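Local coordinates for diacylglycerol kinase (Bacillus anthracis, PDB 3S40), which probably catalyses the ATP-dependent phosphorylation of diacylglycerol to phosphatidic acid, at residues 50-61 with 75-86; 90-98 with 109-120. All blocks are in the same frame, centred on the assembly; numbering follows the deposited sequence.

Contacts 1 and 2 belong to the same alpha/beta domain and lie on the two faces of its parallel sheet. Their centres are about 17 Å apart. Strand 91-96 connects them. Its Leu92 and Ile94 meet helix 73-83 of contact 1, with Val76 CG2 3.8 Å from Ile94 CG2 and Leu83 CD2 4.0 Å from Leu92 CD1. The side chains of Ala93 and Ile95 pack on the other face, against helix 113-120 in contact 2. Thr75 closes a GGDGT sequence, the family motif associated with nucleotide binding. Pro96, Gly97 and Gly98 follow at the same end of the sheet, so one end of each contact probably lies near the nucleotide site.

Contact 1 (50-61 with 75-86); sequences QGDATKYCQEFA and TVFECTNGLAPL
Helices 52-60 and 73-83 pack side by side on one face of a Rossmann-like parallel sheet. The carboxylate of Glu78, on helix 73-83, accepts from two backbone N-H groups at the start of helix 52-60. Its OE2 accepts from Gly51 N, the N-cap residue, at 3.0 Å in a nearly straight bond (174°), met from above the carboxylate plane. Its OE1 uses the anti lone pair to accept from Thr54 N at 3.1 Å. The helix N-terminus would be expected to favour the ionised carboxylate. Thr54 also reaches back. Its OG1 lies beside its own backbone N (chi1 -57°) and donates to Glu78 O at 3.0 Å from above the carbonyl plane. Gly82 N reaches the same oxygen from the opposite face. Gly82 lets the backbones come close, with Thr54 CG2 3.7 Å from Gly82 CA. The segment axes approach to 7.7 Å and cross at -37°. Toward the sheet, Cys57 SG lies 3.5 Å from Cys79 SG, a van der Waals contact, too long for a disulfide, while strand 11-15 touches Cys57 through Ile14. Leu83 CD1 packs on Cys57 CB. At the far end, Leu86 CD1 presses tightly on Ala61 CB, 3.4 Å away.

Contact 2 (90-98 with 109-120); sequences PTLAIIPGG and VPQNIAEAAKLI
Gln111 NE2 donates a hydrogen bond to Val109 O at 3.1 Å and is also hydrogen-bonded to Ser104 OG of helix 102-106. Gln111 OE1 in turn accepts from Asn101 ND2. The side chain is bent at chi2 (-61°), and the amide, fixed from both ends, lies against the ring of Pro96, with OE1 3.6 Å from Pro96 CB. The next atom of that ring, CG, meets Pro110 O. Pro96 CD turns to the helix and touches Ala116 CB at 3.7 Å, with Val109 CG1 also against it. The proline ring is thus wedged between the loop 109-112 and the first turns of helix 113-120.

The rest is strand-on-helix packing in the catalytic domain, with the helix running nearly antiparallel to strand 91-96 (167°). Ile95 crosses two isoleucines at about a right angle. Its CG2 branch lies 3.7 Å from Ile113 CB, and its CG1 lies 3.7 Å from Ile120 CD1. Ile120 CD1 also reaches Ala93 CB at 3.9 Å. Small Ala116 sits nearest the strand, its CA closest to that of Ile95. Helix 24-38 flanks this layer, where Ile31 touches both Ile113 and Ala117.

Asn112 is the N-cap of the helix, and its OD1 accepts from Glu115 N at 2.9 Å. The polar bonds described here lie within 109-120 or run to Asn101 and Ser104. The strand and helix are therefore held to each other by hydrophobic packing, while the polar bonds set the shape of the loop that meets Pro96.

Contact 1 (50-61 with 75-86)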
# COMPACT_ATOMS: atom_id res chain seq x y z
N GLN A 50 -1.91 15.24 -12.22
CA GLN A 50 -2.10 13.81 -12.09
C GLN A 50 -1.36 13.08 -13.21
O GLN A 50 -1.43 13.47 -14.37
CB GLN A 50 -3.60 13.48 -12.16
CG GLN A 50 -3.93 12.01 -12.08
CD GLN A 50 -5.40 11.73 -12.35
OE1 GLN A 50 -6.16 12.63 -12.72
NE2 GLN A 50 -5.81 10.47 -12.15
N GLY A 51 -0.64 12.02 -12.85
CA GLY A 51 0.14 11.27 -13.82
C GLY A 51 1.62 11.62 -13.82
O GLY A 51 2.44 10.79 -14.21
N ASP A 52 1.97 12.83 -13.38
CA ASP A 52 3.38 13.26 -13.37
C ASP A 52 4.30 12.36 -12.55
O ASP A 52 5.40 12.02 -12.97
CB ASP A 52 3.52 14.69 -12.88
CG ASP A 52 3.10 15.72 -13.92
OD1 ASP A 52 2.80 15.33 -15.07
OD2 ASP A 52 3.08 16.93 -13.59
N ALA A 53 3.86 11.99 -11.36
CA ALA A 53 4.68 11.15 -10.51
C ALA A 53 4.97 9.83 -11.23
O ALA A 53 6.10 9.38 -11.28
CB ALA A 53 4.00 10.92 -9.15
N THR A 54 3.94 9.25 -11.83
CA THR A 54 4.11 8.03 -12.63
C THR A 54 5.12 8.25 -13.75
O THR A 54 6.01 7.42 -13.95
CB THR A 54 2.76 7.55 -13.22
OG1 THR A 54 1.81 7.33 -12.17
CG2 THR A 54 2.94 6.28 -14.03
N LYS A 55 4.99 9.35 -14.49
CA LYS A 55 5.91 9.60 -15.59
C LYS A 55 7.34 9.85 -15.10
O LYS A 55 8.28 9.45 -15.76
CB LYS A 55 5.46 10.78 -16.46
CG LYS A 55 4.20 10.51 -17.23
CD LYS A 55 3.62 11.78 -17.81
CE LYS A 55 2.19 11.55 -18.30
NZ LYS A 55 1.62 12.76 -18.95
N TYR A 56 7.50 10.51 -13.96
CA TYR A 56 8.85 10.79 -13.46
C TYR A 56 9.49 9.48 -13.04
O TYR A 56 10.67 9.24 -13.33
CB TYR A 56 8.85 11.75 -12.27
CG TYR A 56 8.32 13.14 -12.52
CD1 TYR A 56 8.24 13.67 -13.79
CD2 TYR A 56 7.89 13.92 -11.44
CE1 TYR A 56 7.75 14.98 -13.99
CE2 TYR A 56 7.41 15.20 -11.63
CZ TYR A 56 7.34 15.73 -12.90
OH TYR A 56 6.84 17.00 -13.06
N CYS A 57 8.71 8.62 -12.38
CA CYS A 57 9.23 7.33 -11.95
C CYS A 57 9.75 6.56 -13.14
O CYS A 57 10.86 6.04 -13.11
CB CYS A 57 8.18 6.50 -11.21
SG CYS A 57 7.90 7.06 -9.50
N GLN A 58 8.93 6.50 -14.18
CA GLN A 58 9.27 5.73 -15.37
C GLN A 58 10.47 6.32 -16.11
O GLN A 58 11.29 5.59 -16.63
CB GLN A 58 8.05 5.57 -16.28
CG GLN A 58 7.07 4.57 -15.66
CD GLN A 58 5.77 4.42 -16.42
OE1 GLN A 58 5.41 5.25 -17.26
NE2 GLN A 58 5.03 3.37 -16.10
N GLU A 59 10.60 7.64 -16.09
CA GLU A 59 11.74 8.25 -16.76
C GLU A 59 13.04 8.05 -15.98
O GLU A 59 14.08 7.84 -16.57
CB GLU A 59 11.50 9.73 -17.00
CG GLU A 59 12.73 10.45 -17.46
CD GLU A 59 12.45 11.92 -17.74
OE1 GLU A 59 11.27 12.33 -17.60
OE2 GLU A 59 13.40 12.66 -18.09
N PHE A 60 12.98 8.15 -14.66
CA PHE A 60 14.21 8.09 -13.87
C PHE A 60 14.56 6.72 -13.31
O PHE A 60 15.63 6.53 -12.73
CB PHE A 60 14.19 9.13 -12.74
CG PHE A 60 14.39 10.52 -13.23
CD1 PHE A 60 15.65 11.09 -13.23
CD2 PHE A 60 13.32 11.26 -13.71
CE1 PHE A 60 15.83 12.38 -13.68
CE2 PHE A 60 13.50 12.55 -14.17
CZ PHE A 60 14.76 13.11 -14.16
N ALA A 61 13.64 5.77 -13.48
CA ALA A 61 13.83 4.41 -12.96
C ALA A 61 15.20 3.79 -13.28
O ALA A 61 15.80 3.18 -12.42
CB ALA A 61 12.69 3.51 -13.39
N THR A 75 -0.49 9.89 -4.65
CA THR A 75 0.84 10.08 -5.23
C THR A 75 1.72 8.83 -5.09
O THR A 75 2.41 8.44 -6.03
CB THR A 75 1.55 11.31 -4.64
OG1 THR A 75 0.69 12.44 -4.74
CG2 THR A 75 2.84 11.61 -5.42
N VAL A 76 1.69 8.21 -3.91
CA VAL A 76 2.42 6.97 -3.65
C VAL A 76 1.98 5.89 -4.64
O VAL A 76 2.80 5.18 -5.23
CB VAL A 76 2.15 6.45 -2.20
CG1 VAL A 76 2.53 4.99 -2.06
CG2 VAL A 76 2.89 7.29 -1.16
N PHE A 77 0.67 5.76 -4.80
CA PHE A 77 0.09 4.81 -5.73
C PHE A 77 0.52 5.08 -7.17
O PHE A 77 0.68 4.15 -7.96
CB PHE A 77 -1.43 4.84 -5.61
CG PHE A 77 -2.14 3.83 -6.48
CD1 PHE A 77 -1.89 2.47 -6.34
CD2 PHE A 77 -3.08 4.24 -7.41
CE1 PHE A 77 -2.56 1.54 -7.13
CE2 PHE A 77 -3.75 3.32 -8.21
CZ PHE A 77 -3.49 1.96 -8.07
N GLU A 78 0.69 6.35 -7.53
CA GLU A 78 1.21 6.66 -8.86
C GLU A 78 2.58 6.06 -9.02
O GLU A 78 2.93 5.56 -10.08
CB GLU A 78 1.28 8.17 -9.10
CG GLU A 78 -0.04 8.78 -9.54
CD GLU A 78 0.17 10.15 -10.19
OE1 GLU A 78 1.24 10.36 -10.81
OE2 GLU A 78 -0.73 11.00 -10.07
N CYS A 79 3.38 6.15 -7.96
CA CYS A 79 4.73 5.60 -7.99
C CYS A 79 4.72 4.07 -8.11
O CYS A 79 5.45 3.51 -8.92
CB CYS A 79 5.53 6.05 -6.76
SG CYS A 79 5.86 7.84 -6.76
N THR A 80 3.88 3.42 -7.30
CA THR A 80 3.76 1.95 -7.32
C THR A 80 3.47 1.47 -8.71
O THR A 80 4.15 0.61 -9.24
CB THR A 80 2.56 1.47 -6.51
OG1 THR A 80 2.63 1.97 -5.18
CG2 THR A 80 2.49 -0.07 -6.49
N ASN A 81 2.43 2.05 -9.29
CA ASN A 81 2.04 1.75 -10.65
C ASN A 81 3.07 2.14 -11.68
O ASN A 81 3.19 1.48 -12.71
CB ASN A 81 0.71 2.40 -10.97
CG ASN A 81 -0.43 1.53 -10.59
OD1 ASN A 81 -1.07 0.92 -11.46
ND2 ASN A 81 -0.68 1.40 -9.29
N GLY A 82 3.80 3.21 -11.42
CA GLY A 82 4.87 3.61 -12.30
C GLY A 82 6.00 2.60 -12.31
O GLY A 82 6.48 2.20 -13.36
N LEU A 83 6.41 2.16 -11.13
CA LEU A 83 7.59 1.31 -11.03
C LEU A 83 7.31 -0.17 -11.23
O LEU A 83 8.12 -0.88 -11.84
CB LEU A 83 8.24 1.50 -9.66
CG LEU A 83 9.36 2.53 -9.50
CD1 LEU A 83 9.60 3.30 -10.78
CD2 LEU A 83 9.07 3.47 -8.34
N ALA A 84 6.17 -0.63 -10.72
CA ALA A 84 5.96 -2.07 -10.62
C ALA A 84 6.18 -2.83 -11.93
O ALA A 84 6.80 -3.90 -11.93
CB ALA A 84 4.58 -2.38 -10.03
N PRO A 85 5.69 -2.30 -13.06
CA PRO A 85 5.85 -3.11 -14.28
C PRO A 85 7.23 -3.05 -14.95
O PRO A 85 7.45 -3.72 -15.95
CB PRO A 85 4.76 -2.57 -15.22
CG PRO A 85 4.43 -1.22 -14.71
CD PRO A 85 4.75 -1.18 -13.24
N LEU A 86 8.15 -2.28 -14.38
CA LEU A 86 9.46 -2.07 -14.98
C LEU A 86 10.47 -3.16 -14.66
O LEU A 86 10.44 -3.75 -13.57
CB LEU A 86 10.03 -0.72 -14.54
CG LEU A 86 9.13 0.50 -14.75
CD1 LEU A 86 9.88 1.81 -14.42
CD2 LEU A 86 8.56 0.53 -16.17
O HOH W 1 1.23 13.54 -9.95

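Contact 2 (90-98 with 109-120)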
# COMPACT_ATOMS: atom_id res chain seq x y z
N PRO A 90 14.35 1.09 -8.89
CA PRO A 90 15.13 1.56 -7.73
C PRO A 90 14.38 1.36 -6.41
O PRO A 90 13.16 1.20 -6.37
CB PRO A 90 15.29 3.07 -7.99
CG PRO A 90 14.15 3.43 -8.89
CD PRO A 90 13.86 2.19 -9.73
N THR A 91 15.13 1.41 -5.32
CA THR A 91 14.57 1.56 -3.99
C THR A 91 13.63 2.75 -3.91
O THR A 91 13.89 3.83 -4.48
CB THR A 91 15.69 1.71 -2.97
OG1 THR A 91 16.52 0.55 -3.04
CG2 THR A 91 15.13 1.86 -1.52
N LEU A 92 12.53 2.54 -3.20
CA LEU A 92 11.51 3.58 -3.04
C LEU A 92 11.40 3.99 -1.56
O LEU A 92 11.60 3.17 -0.65
CB LEU A 92 10.16 3.06 -3.58
CG LEU A 92 8.95 3.98 -3.68
CD1 LEU A 92 9.20 5.13 -4.66
CD2 LEU A 92 7.72 3.18 -4.11
N ALA A 93 11.09 5.27 -1.33
CA ALA A 93 10.89 5.80 0.02
C ALA A 93 9.71 6.76 -0.00
O ALA A 93 9.40 7.34 -1.04
CB ALA A 93 12.13 6.48 0.54
N ILE A 94 9.03 6.89 1.13
CA ILE A 94 7.83 7.72 1.22
C ILE A 94 8.01 8.74 2.32
O ILE A 94 8.42 8.39 3.41
CB ILE A 94 6.58 6.87 1.58
CG1 ILE A 94 6.34 5.78 0.52
CG2 ILE A 94 5.34 7.75 1.75
CD1 ILE A 94 5.27 4.78 0.93
N ILE A 95 7.71 9.99 2.02
CA ILE A 95 7.53 10.97 3.07
C ILE A 95 6.06 11.27 3.03
O ILE A 95 5.54 11.71 2.02
CB ILE A 95 8.33 12.24 2.85
CG1 ILE A 95 9.81 11.90 2.75
CG2 ILE A 95 8.07 13.22 4.00
CD1 ILE A 95 10.67 13.05 2.23
N PRO A 96 5.37 11.00 4.14
CA PRO A 96 3.91 11.04 4.21
C PRO A 96 3.38 12.46 4.05
O PRO A 96 3.71 13.31 4.85
CB PRO A 96 3.61 10.49 5.62
CG PRO A 96 4.84 10.80 6.41
CD PRO A 96 6.00 10.73 5.44
N GLY A 97 2.58 12.71 3.02
CA GLY A 97 2.09 14.05 2.76
C GLY A 97 0.59 14.11 2.59
O GLY A 97 0.06 15.10 2.10
N GLY A 98 -0.09 13.03 2.98
CA GLY A 98 -1.54 12.97 2.89
C GLY A 98 -2.11 12.89 4.29
O GLY A 98 -1.44 13.25 5.26
N VAL A 109 7.22 4.47 9.03
CA VAL A 109 7.74 5.81 8.79
C VAL A 109 7.09 6.84 9.71
O VAL A 109 5.87 6.93 9.76
CB VAL A 109 7.51 6.24 7.35
CG1 VAL A 109 7.95 7.70 7.18
CG2 VAL A 109 8.24 5.29 6.37
N PRO A 110 7.91 7.63 10.42
CA PRO A 110 7.40 8.72 11.26
C PRO A 110 6.43 9.59 10.48
O PRO A 110 6.69 9.89 9.31
CB PRO A 110 8.66 9.53 11.58
CG PRO A 110 9.77 8.53 11.52
CD PRO A 110 9.38 7.50 10.49
N GLN A 111 5.34 10.01 11.10
CA GLN A 111 4.37 10.85 10.40
C GLN A 111 4.76 12.34 10.44
O GLN A 111 4.20 13.16 9.71
CB GLN A 111 2.95 10.60 10.92
CG GLN A 111 2.41 9.19 10.61
CD GLN A 111 2.31 8.92 9.10
OE1 GLN A 111 1.49 9.53 8.41
NE2 GLN A 111 3.16 8.01 8.59
N ASN A 112 5.72 12.67 11.28
CA ASN A 112 6.36 13.99 11.25
C ASN A 112 7.31 14.00 10.05
O ASN A 112 8.27 13.22 10.01
CB ASN A 112 7.12 14.22 12.56
CG ASN A 112 8.00 15.46 12.53
OD1 ASN A 112 8.94 15.56 11.75
ND2 ASN A 112 7.71 16.41 13.41
N ILE A 113 7.05 14.87 9.07
CA ILE A 113 7.78 14.77 7.81
C ILE A 113 9.27 15.03 7.97
O ILE A 113 10.07 14.44 7.26
CB ILE A 113 7.18 15.63 6.70
CG1 ILE A 113 7.27 17.11 7.06
CG2 ILE A 113 5.73 15.21 6.44
CD1 ILE A 113 6.71 18.01 5.97
N ALA A 114 9.64 15.89 8.92
CA ALA A 114 11.06 16.13 9.18
C ALA A 114 11.74 14.83 9.60
O ALA A 114 12.83 14.51 9.14
CB ALA A 114 11.25 17.22 10.27
N GLU A 115 11.09 14.10 10.51
CA GLU A 115 11.60 12.81 10.99
C GLU A 115 11.64 11.74 9.90
O GLU A 115 12.56 10.93 9.84
CB GLU A 115 10.78 12.30 12.18
CG GLU A 115 10.89 13.18 13.42
CD GLU A 115 12.34 13.41 13.83
OE1 GLU A 115 13.12 12.43 13.81
OE2 GLU A 115 12.70 14.56 14.15
N ALA A 116 10.61 11.74 9.06
CA ALA A 116 10.55 10.85 7.91
C ALA A 116 11.72 11.07 6.94
O ALA A 116 12.26 10.11 6.39
CB ALA A 116 9.21 11.03 7.18
N ALA A 117 12.10 12.33 6.70
CA ALA A 117 13.20 12.63 5.80
C ALA A 117 14.52 12.14 6.40
O ALA A 117 15.34 11.59 5.70
CB ALA A 117 13.27 14.18 5.48
N LYS A 118 14.70 12.36 7.70
CA LYS A 118 15.89 11.89 8.39
C LYS A 118 16.03 10.37 8.40
O LYS A 118 17.13 9.84 8.21
CB LYS A 118 15.92 12.45 9.82
CG LYS A 118 15.95 13.97 9.82
CD LYS A 118 15.85 14.54 11.21
CE LYS A 118 15.69 16.05 11.15
NZ LYS A 118 15.53 16.61 12.52
N LEU A 119 14.92 9.68 8.62
CA LEU A 119 14.85 8.22 8.46
C LEU A 119 15.44 7.75 7.12
O LEU A 119 16.25 6.82 7.08
CB LEU A 119 13.40 7.73 8.60
CG LEU A 119 13.26 6.21 8.40
CD1 LEU A 119 13.84 5.45 9.57
CD2 LEU A 119 11.81 5.83 8.18
N ILE A 120 15.07 8.40 6.03
CA ILE A 120 15.57 7.97 4.71
C ILE A 120 17.08 8.03 4.72
O ILE A 120 17.76 7.21 4.11
CB ILE A 120 15.03 8.89 3.61
CG1 ILE A 120 13.51 8.72 3.51
CG2 ILE A 120 15.75 8.62 2.29
CD1 ILE A 120 12.82 9.69 2.57